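Long-range contacts in redox-sensing transcriptional repressor rex (Thermoanaerobacter ethanolicus, PDB 3WGH), which probably represses transcription by binding DNA as a homodimer, in response to the cellular NADH/NAD+ balance: residues I149-I154 with A173-L178; G114-N119 with V135-D140; L79-T84 with S108-K113. One frame throughout, in Å; residues are numbered along the deposited sequence.

How the contacts relate
From the N terminus, the three contacts follow one another in series, with neither nesting nor crossing. Contact 3 closes first: its loop runs through strand 85-90, helix 94-100 and helix 103-107, and brings the entry to strand 85-90 beside the start of strand 110-117. That same strand carries on into contact 2, which closes over strands 126-127 and 130-134 and sets helix 138-144 against the strand's far end. Contact 1 closes last, across helix 159-168, pairing strands 149-152 and 173-176. All three reach the same Rossmann sheet. Contacts 1 and 2 both touch the dinucleotide, while contacts 1 and 3 meet where Ile149 packs on Phe110 and both touch the second subunit.

Contact 1 (I149-I154 with A173-L178); sequences IGILCI and AIWNFL. With NAI (1,4-dihydronicotinamide adenine dinucleotide), chain I.
With CG1 anti to the carbonyl carbon (chi1 -57°) and the chain extended beyond it, Ile151 carries CD1 to the edge of the Trp175 indole, 3.8 Å from Trp175 CE3. Trp175 CG is instead anti to the backbone N (chi1 -162°), which sets the indole alongside Ile151, pointing the same way off the sheet. Phe177 comes over one face of the indole, its CE2 offset toward the rim, and the same Phe177 CE2 meets Ile151 CG2 at 3.8 Å. Cys153 SG approaches the Phe177 ring obliquely. Trp175 NE1 is hydrogen-bonded to Ser198 OG of the second subunit, so this largely apolar face also belongs to the dimer interface.

The backbones pair in parallel, as expected of a right-handed beta-alpha-beta crossover in a Rossmann fold, here through helix 159-168. Trp175 N bonds to Gly150 O at 2.8 Å, Trp175 O takes Leu152 N at 2.9 Å, and Leu152 O accepts from Phe177 N. At the end of its strand, Asn176 forms an Asx turn: OD1 accepts Leu178 N at 2.8 Å, the donor standing above the carbonyl plane, while ND2 bonds to Leu178 O, tilted from the amide plane, and to Asn192 OD1. An alanine here would probably leave Leu178 N, Leu178 O and Asn192 without these mates and the turn freer to shift. Beside the turn, Phe177 O receives NAI N7N at 2.8 Å, while Ile154 O accepts NAI O3D at the same length. Branched, apolar Ile154 suits the adenine, laying CG2 on the ring 3.3 Å from NAI C4A.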
loop_
_atom_site.group_PDB
_atom_site.type_symbol
_atom_site.label_atom_id
_atom_site.label_comp_id
_atom_site.label_asym_id
_atom_site.label_seq_id
_atom_site.Cartn_x
_atom_site.Cartn_y
_atom_site.Cartn_z
ATOM N N ILE B 149 3.104 -10.923 15.015
ATOM C CA ILE B 149 3.444 -9.833 14.112
ATOM C C ILE B 149 3.703 -8.534 14.866
ATOM O O ILE B 149 2.857 -8.097 15.637
ATOM C CB ILE B 149 2.321 -9.597 13.095
ATOM C CG1 ILE B 149 1.956 -10.934 12.428
ATOM C CG2 ILE B 149 2.684 -8.400 12.115
ATOM C CD1 ILE B 149 0.758 -10.905 11.512
ATOM N N GLY B 150 4.795 -7.857 14.514
ATOM C CA GLY B 150 5.026 -6.463 14.936
ATOM C C GLY B 150 4.838 -5.484 13.752
ATOM O O GLY B 150 5.406 -5.667 12.665
ATOM N N ILE B 151 3.946 -4.518 13.943
ATOM C CA ILE B 151 3.688 -3.491 12.970
ATOM C C ILE B 151 4.495 -2.251 13.380
ATOM O O ILE B 151 4.352 -1.741 14.487
ATOM C CB ILE B 151 2.207 -3.153 12.964
ATOM C CG1 ILE B 151 1.439 -4.480 12.684
ATOM C CG2 ILE B 151 2.027 -1.953 11.989
ATOM C CD1 ILE B 151 -0.135 -4.391 12.633
ATOM N N LEU B 152 5.390 -1.825 12.511
ATOM C CA LEU B 152 6.387 -0.806 12.869
ATOM C C LEU B 152 6.014 0.562 12.253
ATOM O O LEU B 152 6.039 0.733 11.026
ATOM C CB LEU B 152 7.735 -1.283 12.322
ATOM C CG LEU B 152 8.958 -1.485 13.226
ATOM C CD1 LEU B 152 10.204 -1.045 12.418
ATOM C CD2 LEU B 152 8.912 -0.685 14.564
ATOM N N CYS B 153 5.635 1.517 13.090
ATOM C CA CYS B 153 5.170 2.850 12.585
ATOM C C CYS B 153 5.876 3.949 13.349
ATOM O O CYS B 153 5.230 4.799 13.931
ATOM C CB CYS B 153 3.647 3.038 12.770
ATOM S SG CYS B 153 2.578 1.662 12.240
ATOM N N ILE B 154 7.184 3.823 13.463
ATOM C CA ILE B 154 8.019 4.792 14.201
ATOM C C ILE B 154 8.854 5.567 13.192
ATOM O O ILE B 154 8.985 5.147 12.065
ATOM C CB ILE B 154 8.946 4.087 15.235
ATOM C CG1 ILE B 154 9.790 2.974 14.604
ATOM C CG2 ILE B 154 8.153 3.494 16.418
ATOM C CD1 ILE B 154 10.986 2.535 15.505
ATOM N N ALA B 173 7.215 -12.020 12.420
ATOM C CA ALA B 173 7.020 -11.195 11.209
ATOM C C ALA B 173 7.012 -9.732 11.584
ATOM O O ALA B 173 6.522 -9.385 12.651
ATOM C CB ALA B 173 5.658 -11.559 10.559
ATOM N N ILE B 174 7.475 -8.882 10.669
ATOM C CA ILE B 174 7.438 -7.430 10.835
ATOM C C ILE B 174 6.702 -6.835 9.634
ATOM O O ILE B 174 7.086 -7.038 8.477
ATOM C CB ILE B 174 8.884 -6.830 10.950
ATOM C CG1 ILE B 174 9.555 -7.354 12.244
ATOM C CG2 ILE B 174 8.806 -5.307 11.005
ATOM C CD1 ILE B 174 10.930 -6.730 12.552
ATOM N N TRP B 175 5.627 -6.097 9.914
ATOM C CA TRP B 175 4.955 -5.288 8.878
ATOM C C TRP B 175 5.514 -3.875 8.967
ATOM O O TRP B 175 5.233 -3.166 9.898
ATOM C CB TRP B 175 3.418 -5.333 9.068
ATOM C CG TRP B 175 2.633 -4.918 7.847
ATOM C CD1 TRP B 175 3.033 -4.984 6.518
ATOM C CD2 TRP B 175 1.311 -4.358 7.841
ATOM N NE1 TRP B 175 2.013 -4.563 5.702
ATOM C CE2 TRP B 175 0.961 -4.124 6.477
ATOM C CE3 TRP B 175 0.387 -4.067 8.845
ATOM C CZ2 TRP B 175 -0.254 -3.582 6.099
ATOM C CZ3 TRP B 175 -0.843 -3.496 8.479
ATOM C CH2 TRP B 175 -1.161 -3.281 7.103
ATOM N N ASN B 176 6.402 -3.517 8.045
ATOM C CA ASN B 176 7.245 -2.349 8.223
ATOM C C ASN B 176 6.745 -1.182 7.341
ATOM O O ASN B 176 6.654 -1.340 6.124
ATOM C CB ASN B 176 8.699 -2.687 7.846
ATOM C CG ASN B 176 9.569 -1.406 7.782
ATOM O OD1 ASN B 176 9.439 -0.542 8.648
ATOM N ND2 ASN B 176 10.331 -1.237 6.713
ATOM N N PHE B 177 6.378 -0.049 7.944
ATOM C CA PHE B 177 6.040 1.144 7.193
ATOM C C PHE B 177 7.228 2.089 6.996
ATOM O O PHE B 177 7.119 3.090 6.289
ATOM C CB PHE B 177 4.885 1.902 7.882
ATOM C CG PHE B 177 3.567 1.219 7.729
ATOM C CD1 PHE B 177 2.684 1.605 6.721
ATOM C CD2 PHE B 177 3.252 0.104 8.535
ATOM C CE1 PHE B 177 1.427 0.878 6.536
ATOM C CE2 PHE B 177 2.003 -0.553 8.422
ATOM C CZ PHE B 177 1.108 -0.186 7.418
ATOM N N LEU B 178 8.359 1.826 7.617
ATOM C CA LEU B 178 9.418 2.852 7.482
ATOM C C LEU B 178 10.108 2.806 6.145
ATOM O O LEU B 178 10.397 1.741 5.647
ATOM C CB LEU B 178 10.461 2.774 8.579
ATOM C CG LEU B 178 10.145 2.329 9.995
ATOM C CD1 LEU B 178 11.192 2.935 10.877
ATOM C CD2 LEU B 178 8.714 2.559 10.516
HETATM P PA NAI I . 4.438 10.264 14.097
HETATM O O1A NAI I . 5.569 11.144 14.528
HETATM O O2A NAI I . 3.009 10.707 14.139
HETATM O O5B NAI I . 4.487 8.969 15.032
HETATM C C5B NAI I . 5.688 8.310 15.424
HETATM C C4B NAI I . 5.454 7.783 16.841
HETATM O O4B NAI I . 6.517 6.921 17.142
HETATM C C3B NAI I . 5.512 8.908 17.901
HETATM O O3B NAI I . 4.468 8.694 18.851
HETATM C C2B NAI I . 6.824 8.660 18.630
HETATM O O2B NAI I . 6.779 8.947 20.027
HETATM C C1B NAI I . 6.911 7.149 18.502
HETATM N N9A NAI I . 8.279 6.612 18.635
HETATM C C8A NAI I . 9.436 7.241 18.313
HETATM N N7A NAI I . 10.426 6.337 18.545
HETATM C C5A NAI I . 9.886 5.202 19.047
HETATM C C6A NAI I . 10.376 3.976 19.480
HETATM N N6A NAI I . 11.706 3.745 19.439
HETATM N N1A NAI I . 9.544 2.991 19.892
HETATM C C2A NAI I . 8.234 3.212 19.977
HETATM N N3A NAI I . 7.757 4.399 19.606
HETATM C C4A NAI I . 8.542 5.387 19.108
HETATM O O3 NAI I . 4.861 9.699 12.627
HETATM P PN NAI I . 3.809 9.031 11.606
HETATM O O1N NAI I . 3.392 10.147 10.716
HETATM O O2N NAI I . 2.879 8.222 12.496
HETATM O O5D NAI I . 4.716 8.001 10.737
HETATM C C5D NAI I . 5.247 6.793 11.295
HETATM C C4D NAI I . 6.189 6.212 10.249
HETATM O O4D NAI I . 5.496 5.789 9.052
HETATM C C3D NAI I . 7.240 7.237 9.828
HETATM O O3D NAI I . 8.454 6.494 9.701
HETATM C C2D NAI I . 6.786 7.659 8.448
HETATM O O2D NAI I . 7.910 8.171 7.702
HETATM C C1D NAI I . 6.167 6.353 7.921
HETATM N N1N NAI I . 5.232 6.490 6.792
HETATM C C2N NAI I . 5.378 5.634 5.734
HETATM C C3N NAI I . 4.635 5.681 4.627
HETATM C C7N NAI I . 4.856 4.632 3.598
HETATM O O7N NAI I . 4.463 4.725 2.432
HETATM N N7N NAI I . 5.426 3.504 4.042
HETATM C C4N NAI I . 3.540 6.742 4.483
HETATM C C5N NAI I . 3.454 7.646 5.699
HETATM C C6N NAI I . 4.247 7.479 6.765
#

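Contact 2 (G114-N119 with V135-D140); sequences GIFDIN and VETVED. With ZN (zinc ion), chain L; NAI (1,4-dihydronicotinamide adenine dinucleotide), chain I.
A methyl of Val138 sits almost exactly over the middle of the Phe116 ring: CG2 is 3.9 Å from the centroid and only 8° off the ring normal, a well-centred CH-pi contact. CG2 stands anti to the backbone N, which puts it over the phenyl face; a beta-branched, apolar valine suits the place by offering a methyl close to the helix backbone. Thr137 OG1 comes up at the ring's edge, 3.8 Å from Phe116 CE1, although its hydrogen bond is to Asp134 O, and Phe141 meets the ring edge-to-face. Helix 138-144 is thereby seated on strand 110-117.

This is the second strand of the Rossmann domain in chain order, and Asp117 at its C-terminal end plays the acidic role familiar in NAD-binding members of the fold. Asp117 OD1 takes NAI O3B at 2.6 Å and Asp117 OD2 takes NAI O2B at 2.7 Å. OD2 uses its anti lone pair for Asn119 N, an Asx turn; together with Ala92 N on OD1 and the two ribose hydroxyls, this holds the carboxylate's rotation. Meanwhile Asp117 O receives Val135 N at 3.0 Å. Ile118 CG2 and Val135 CG1 are pressed to 3.5 Å, tighter than usual. Ile118 lies on one face of the adenine, Val135 on the same side at its N1A/C2A rim, and Ile154 on the other. Nearby, exposed Glu136 OE2 binds zinc at 2.5 Å.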
loop_
_atom_site.group_PDB
_atom_site.type_symbol
_atom_site.label_atom_id
_atom_site.label_comp_id
_atom_site.label_asym_id
_atom_site.label_seq_id
_atom_site.Cartn_x
_atom_site.Cartn_y
_atom_site.Cartn_z
ATOM N N GLY B 114 -1.420 -5.172 21.809
ATOM C CA GLY B 114 -0.881 -4.043 22.545
ATOM C C GLY B 114 -0.295 -3.000 21.604
ATOM O O GLY B 114 -0.069 -3.287 20.406
ATOM N N ILE B 115 -0.117 -1.779 22.115
ATOM C CA ILE B 115 0.441 -0.699 21.321
ATOM C C ILE B 115 1.444 0.032 22.180
ATOM O O ILE B 115 1.188 0.232 23.369
ATOM C CB ILE B 115 -0.652 0.238 20.751
ATOM C CG1 ILE B 115 -0.013 1.331 19.893
ATOM C CG2 ILE B 115 -1.414 0.926 21.870
ATOM C CD1 ILE B 115 -0.946 1.848 18.775
ATOM N N PHE B 116 2.606 0.353 21.610
ATOM C CA PHE B 116 3.782 0.732 22.358
ATOM C C PHE B 116 4.301 2.032 21.833
ATOM O O PHE B 116 4.203 2.296 20.640
ATOM C CB PHE B 116 4.845 -0.374 22.295
ATOM C CG PHE B 116 4.371 -1.667 22.928
ATOM C CD1 PHE B 116 4.584 -1.911 24.312
ATOM C CD2 PHE B 116 3.608 -2.557 22.196
ATOM C CE1 PHE B 116 4.088 -3.102 24.918
ATOM C CE2 PHE B 116 3.128 -3.749 22.769
ATOM C CZ PHE B 116 3.323 -3.991 24.146
ATOM N N ASP B 117 4.735 2.910 22.740
ATOM C CA ASP B 117 5.325 4.203 22.340
ATOM C C ASP B 117 6.420 4.607 23.330
ATOM O O ASP B 117 6.504 4.015 24.421
ATOM C CB ASP B 117 4.246 5.286 22.238
ATOM C CG ASP B 117 4.656 6.426 21.282
ATOM O OD1 ASP B 117 4.194 6.457 20.109
ATOM O OD2 ASP B 117 5.504 7.263 21.673
ATOM N N ILE B 118 7.337 5.494 22.934
ATOM C CA ILE B 118 8.317 6.013 23.921
ATOM C C ILE B 118 7.829 7.315 24.585
ATOM O O ILE B 118 8.540 7.881 25.389
ATOM C CB ILE B 118 9.688 6.412 23.319
ATOM C CG1 ILE B 118 9.504 7.338 22.111
ATOM C CG2 ILE B 118 10.567 5.255 23.068
ATOM C CD1 ILE B 118 10.812 7.640 21.420
ATOM N N ASN B 119 6.674 7.831 24.185
ATOM C CA ASN B 119 6.214 9.153 24.623
ATOM C C ASN B 119 5.271 9.086 25.809
ATOM O O ASN B 119 4.079 8.810 25.637
ATOM C CB ASN B 119 5.506 9.901 23.474
ATOM C CG ASN B 119 5.064 11.328 23.875
ATOM O OD1 ASN B 119 5.309 11.780 25.009
ATOM N ND2 ASN B 119 4.431 12.038 22.945
ATOM N N VAL B 135 7.361 1.323 25.437
ATOM C CA VAL B 135 7.996 0.351 24.576
ATOM C C VAL B 135 9.088 -0.387 25.349
ATOM O O VAL B 135 9.598 -1.405 24.909
ATOM C CB VAL B 135 8.536 1.002 23.255
ATOM C CG1 VAL B 135 9.712 1.924 23.550
ATOM C CG2 VAL B 135 8.951 -0.078 22.245
ATOM N N GLU B 136 9.416 0.119 26.534
ATOM C CA GLU B 136 10.478 -0.457 27.342
ATOM C C GLU B 136 10.176 -1.907 27.662
ATOM O O GLU B 136 11.080 -2.748 27.752
ATOM C CB GLU B 136 10.650 0.364 28.647
ATOM C CG GLU B 136 11.857 -0.048 29.498
ATOM C CD GLU B 136 13.178 0.339 28.836
ATOM O OE1 GLU B 136 13.136 0.985 27.749
ATOM O OE2 GLU B 136 14.254 -0.019 29.391
ATOM N N THR B 137 8.888 -2.187 27.810
ATOM C CA THR B 137 8.385 -3.483 28.196
ATOM C C THR B 137 8.038 -4.416 26.981
ATOM O O THR B 137 7.483 -5.469 27.186
ATOM C CB THR B 137 7.064 -3.351 28.982
ATOM O OG1 THR B 137 6.071 -2.755 28.128
ATOM C CG2 THR B 137 7.220 -2.516 30.317
ATOM N N VAL B 138 8.293 -3.996 25.739
ATOM C CA VAL B 138 7.822 -4.764 24.580
ATOM C C VAL B 138 8.359 -6.206 24.465
ATOM O O VAL B 138 7.610 -7.142 24.131
ATOM C CB VAL B 138 8.057 -3.946 23.275
ATOM C CG1 VAL B 138 9.524 -3.976 22.871
ATOM C CG2 VAL B 138 7.125 -4.414 22.157
ATOM N N GLU B 139 9.638 -6.407 24.757
ATOM C CA GLU B 139 10.257 -7.736 24.616
ATOM C C GLU B 139 9.602 -8.738 25.600
ATOM O O GLU B 139 9.221 -9.855 25.227
ATOM C CB GLU B 139 11.761 -7.688 24.895
ATOM C CG GLU B 139 12.548 -6.967 23.834
ATOM C CD GLU B 139 14.009 -6.783 24.215
ATOM O OE1 GLU B 139 14.701 -7.785 24.520
ATOM O OE2 GLU B 139 14.473 -5.625 24.169
ATOM N N ASP B 140 9.459 -8.310 26.852
ATOM C CA ASP B 140 8.662 -9.074 27.788
ATOM C C ASP B 140 7.236 -9.381 27.273
ATOM O O ASP B 140 6.771 -10.507 27.405
ATOM C CB ASP B 140 8.601 -8.321 29.118
ATOM C CG ASP B 140 9.885 -8.474 29.922
ATOM O OD1 ASP B 140 10.580 -9.508 29.758
ATOM O OD2 ASP B 140 10.182 -7.598 30.770
HETATM ZN ZN ZN L . 15.867 -0.691 27.635
HETATM P PA NAI I . 4.438 10.264 14.097
HETATM O O1A NAI I . 5.569 11.144 14.528
HETATM O O2A NAI I . 3.009 10.707 14.139
HETATM O O5B NAI I . 4.487 8.969 15.032
HETATM C C5B NAI I . 5.688 8.310 15.424
HETATM C C4B NAI I . 5.454 7.783 16.841
HETATM O O4B NAI I . 6.517 6.921 17.142
HETATM C C3B NAI I . 5.512 8.908 17.901
HETATM O O3B NAI I . 4.468 8.694 18.851
HETATM C C2B NAI I . 6.824 8.660 18.630
HETATM O O2B NAI I . 6.779 8.947 20.027
HETATM C C1B NAI I . 6.911 7.149 18.502
HETATM N N9A NAI I . 8.279 6.612 18.635
HETATM C C8A NAI I . 9.436 7.241 18.313
HETATM N N7A NAI I . 10.426 6.337 18.545
HETATM C C5A NAI I . 9.886 5.202 19.047
HETATM C C6A NAI I . 10.376 3.976 19.480
HETATM N N6A NAI I . 11.706 3.745 19.439
HETATM N N1A NAI I . 9.544 2.991 19.892
HETATM C C2A NAI I . 8.234 3.212 19.977
HETATM N N3A NAI I . 7.757 4.399 19.606
HETATM C C4A NAI I . 8.542 5.387 19.108
HETATM O O3 NAI I . 4.861 9.699 12.627
HETATM P PN NAI I . 3.809 9.031 11.606
HETATM O O1N NAI I . 3.392 10.147 10.716
HETATM O O2N NAI I . 2.879 8.222 12.496
HETATM O O5D NAI I . 4.716 8.001 10.737
HETATM C C5D NAI I . 5.247 6.793 11.295
HETATM C C4D NAI I . 6.189 6.212 10.249
HETATM O O4D NAI I . 5.496 5.789 9.052
HETATM C C3D NAI I . 7.240 7.237 9.828
HETATM O O3D NAI I . 8.454 6.494 9.701
HETATM C C2D NAI I . 6.786 7.659 8.448
HETATM O O2D NAI I . 7.910 8.171 7.702
HETATM C C1D NAI I . 6.167 6.353 7.921
HETATM N N1N NAI I . 5.232 6.490 6.792
HETATM C C2N NAI I . 5.378 5.634 5.734
HETATM C C3N NAI I . 4.635 5.681 4.627
HETATM C C7N NAI I . 4.856 4.632 3.598
HETATM O O7N NAI I . 4.463 4.725 2.432
HETATM N N7N NAI I . 5.426 3.504 4.042
HETATM C C4N NAI I . 3.540 6.742 4.483
HETATM C C5N NAI I . 3.454 7.646 5.699
HETATM C C6N NAI I . 4.247 7.479 6.765
HETATM O O HOH W 1 15.224 -2.936 28.054
#

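Contact 3 (L79-T84 with S108-K113); sequences LGLDKT and SGFNLK
The phenyl ring of Phe110 receives Leu81 obliquely, its CE1 lying 4.0 Å from Leu81 CD2. The ring of Tyr85 meets the same phenyl with the two planes turned about 25° apart, and Ile149 CD1 packs 3.8 Å from Phe110 CE2. A flat, wholly apolar side chain suits a largely apolar place between Leu81, Tyr85 and Ile149. The Leu81 branch gets there because CG is anti to the carbonyl carbon (chi1 -59°), which swings the isobutyl group toward strand 110-117. The other flat group is the amide of Asn111, a residue whose CB points toward the 79-84 segment; its ND2 makes a weak hydrogen bond to Glu106, in the helix that leads into this strand.

No hydrogen bond links the two segments; the backbones meet instead through a CA-H...O contact, Thr84 CA to Gly109 O at 3.3 Å. Glycine suits position 109 for two reasons. It ends helix 103-107 in a Schellman motif with phi at 112°, and a CB there would run into the carbonyl oxygen of Lys83, since Lys83 O already lies 3.8 Å from Gly109 CA. Gly80 closes helix 68-78 by the same motif and begins a type I turn to Lys83, whose own bond, Lys83 N to Gly80 O, is weak. Lys83 NZ reaches Asn207 of the second subunit.

Just beyond, Tyr85 takes up backbone hydrogen bonds with Gly109 and Asn111, beginning the parallel pairing of strand 85-90 with strand 110-117, while Leu81 packs on His19 of helix 9-26 and on Ser203 in helix 196-206 of the second subunit.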
loop_
_atom_site.group_PDB
_atom_site.type_symbol
_atom_site.label_atom_id
_atom_site.label_comp_id
_atom_site.label_asym_id
_atom_site.label_seq_id
_atom_site.Cartn_x
_atom_site.Cartn_y
_atom_site.Cartn_z
ATOM N N LEU B 79 -4.769 -17.828 2.110
ATOM C CA LEU B 79 -4.169 -16.601 2.609
ATOM C C LEU B 79 -3.946 -16.673 4.136
ATOM O O LEU B 79 -3.305 -15.791 4.720
ATOM C CB LEU B 79 -5.078 -15.450 2.275
ATOM C CG LEU B 79 -4.924 -15.065 0.793
ATOM C CD1 LEU B 79 -5.944 -14.010 0.595
ATOM C CD2 LEU B 79 -3.461 -14.499 0.379
ATOM N N GLY B 80 -4.430 -17.747 4.755
ATOM C CA GLY B 80 -4.249 -17.974 6.184
ATOM C C GLY B 80 -5.258 -17.200 6.994
ATOM O O GLY B 80 -5.054 -16.940 8.166
ATOM N N LEU B 81 -6.345 -16.774 6.372
ATOM C CA LEU B 81 -7.233 -15.862 7.066
ATOM C C LEU B 81 -8.280 -16.625 7.924
ATOM O O LEU B 81 -9.223 -16.035 8.472
ATOM C CB LEU B 81 -7.903 -14.945 6.058
ATOM C CG LEU B 81 -6.924 -14.110 5.221
ATOM C CD1 LEU B 81 -7.769 -13.156 4.407
ATOM C CD2 LEU B 81 -5.979 -13.352 6.165
ATOM N N ASP B 82 -8.112 -17.933 8.036
ATOM C CA ASP B 82 -8.922 -18.719 8.976
ATOM C C ASP B 82 -8.195 -18.908 10.312
ATOM O O ASP B 82 -8.602 -19.728 11.117
ATOM C CB ASP B 82 -9.244 -20.093 8.379
ATOM C CG ASP B 82 -7.991 -20.873 7.965
ATOM O OD1 ASP B 82 -6.954 -20.274 7.533
ATOM O OD2 ASP B 82 -8.053 -22.114 8.018
ATOM N N LYS B 83 -7.082 -18.210 10.507
ATOM C CA LYS B 83 -6.262 -18.416 11.687
ATOM C C LYS B 83 -6.244 -17.072 12.372
ATOM O O LYS B 83 -6.780 -16.132 11.836
ATOM C CB LYS B 83 -4.840 -18.844 11.300
ATOM C CG LYS B 83 -4.812 -20.112 10.426
ATOM C CD LYS B 83 -3.946 -21.215 11.024
ATOM C CE LYS B 83 -4.279 -22.575 10.449
ATOM N NZ LYS B 83 -4.085 -22.664 8.973
ATOM N N THR B 84 -5.697 -17.018 13.576
ATOM C CA THR B 84 -5.577 -15.789 14.358
ATOM C C THR B 84 -4.112 -15.451 14.426
ATOM O O THR B 84 -3.284 -16.357 14.579
ATOM C CB THR B 84 -6.056 -16.011 15.799
ATOM O OG1 THR B 84 -7.483 -16.004 15.811
ATOM C CG2 THR B 84 -5.549 -14.915 16.724
ATOM N N SER B 108 -10.444 -9.926 10.134
ATOM C CA SER B 108 -9.791 -10.879 9.247
ATOM C C SER B 108 -8.819 -11.795 9.991
ATOM O O SER B 108 -8.096 -12.567 9.351
ATOM C CB SER B 108 -9.094 -10.167 8.057
ATOM O OG SER B 108 -9.992 -9.283 7.367
ATOM N N GLY B 109 -8.767 -11.668 11.322
ATOM C CA GLY B 109 -7.947 -12.556 12.190
ATOM C C GLY B 109 -6.752 -11.914 12.898
ATOM O O GLY B 109 -6.049 -12.547 13.662
ATOM N N PHE B 110 -6.523 -10.635 12.646
ATOM C CA PHE B 110 -5.371 -9.950 13.185
ATOM C C PHE B 110 -5.745 -9.285 14.518
ATOM O O PHE B 110 -6.292 -8.197 14.570
ATOM C CB PHE B 110 -4.803 -8.952 12.153
ATOM C CG PHE B 110 -4.327 -9.612 10.858
ATOM C CD1 PHE B 110 -5.203 -9.827 9.811
ATOM C CD2 PHE B 110 -3.027 -10.066 10.745
ATOM C CE1 PHE B 110 -4.773 -10.502 8.644
ATOM C CE2 PHE B 110 -2.549 -10.661 9.594
ATOM C CZ PHE B 110 -3.427 -10.898 8.515
ATOM N N ASN B 111 -5.430 -9.949 15.603
ATOM C CA ASN B 111 -5.853 -9.494 16.894
ATOM C C ASN B 111 -4.852 -8.587 17.526
ATOM O O ASN B 111 -3.775 -9.031 17.872
ATOM C CB ASN B 111 -6.057 -10.696 17.793
ATOM C CG ASN B 111 -7.137 -11.592 17.292
ATOM O OD1 ASN B 111 -7.009 -12.813 17.362
ATOM N ND2 ASN B 111 -8.210 -11.002 16.745
ATOM N N LEU B 112 -5.218 -7.330 17.679
ATOM C CA LEU B 112 -4.328 -6.313 18.281
ATOM C C LEU B 112 -4.239 -6.475 19.789
ATOM O O LEU B 112 -5.222 -6.281 20.514
ATOM C CB LEU B 112 -4.766 -4.900 17.926
ATOM C CG LEU B 112 -3.914 -3.732 18.504
ATOM C CD1 LEU B 112 -2.521 -3.747 17.881
ATOM C CD2 LEU B 112 -4.572 -2.397 18.168
ATOM N N LYS B 113 -3.051 -6.826 20.244
ATOM C CA LYS B 113 -2.847 -7.170 21.637
ATOM C C LYS B 113 -2.213 -6.031 22.444
ATOM O O LYS B 113 -2.397 -5.962 23.642
ATOM C CB LYS B 113 -2.017 -8.447 21.789
ATOM C CG LYS B 113 -2.635 -9.730 21.236
ATOM C CD LYS B 113 -3.781 -10.257 22.074
ATOM C CE LYS B 113 -3.234 -11.058 23.274
ATOM N NZ LYS B 113 -2.181 -12.113 22.884
#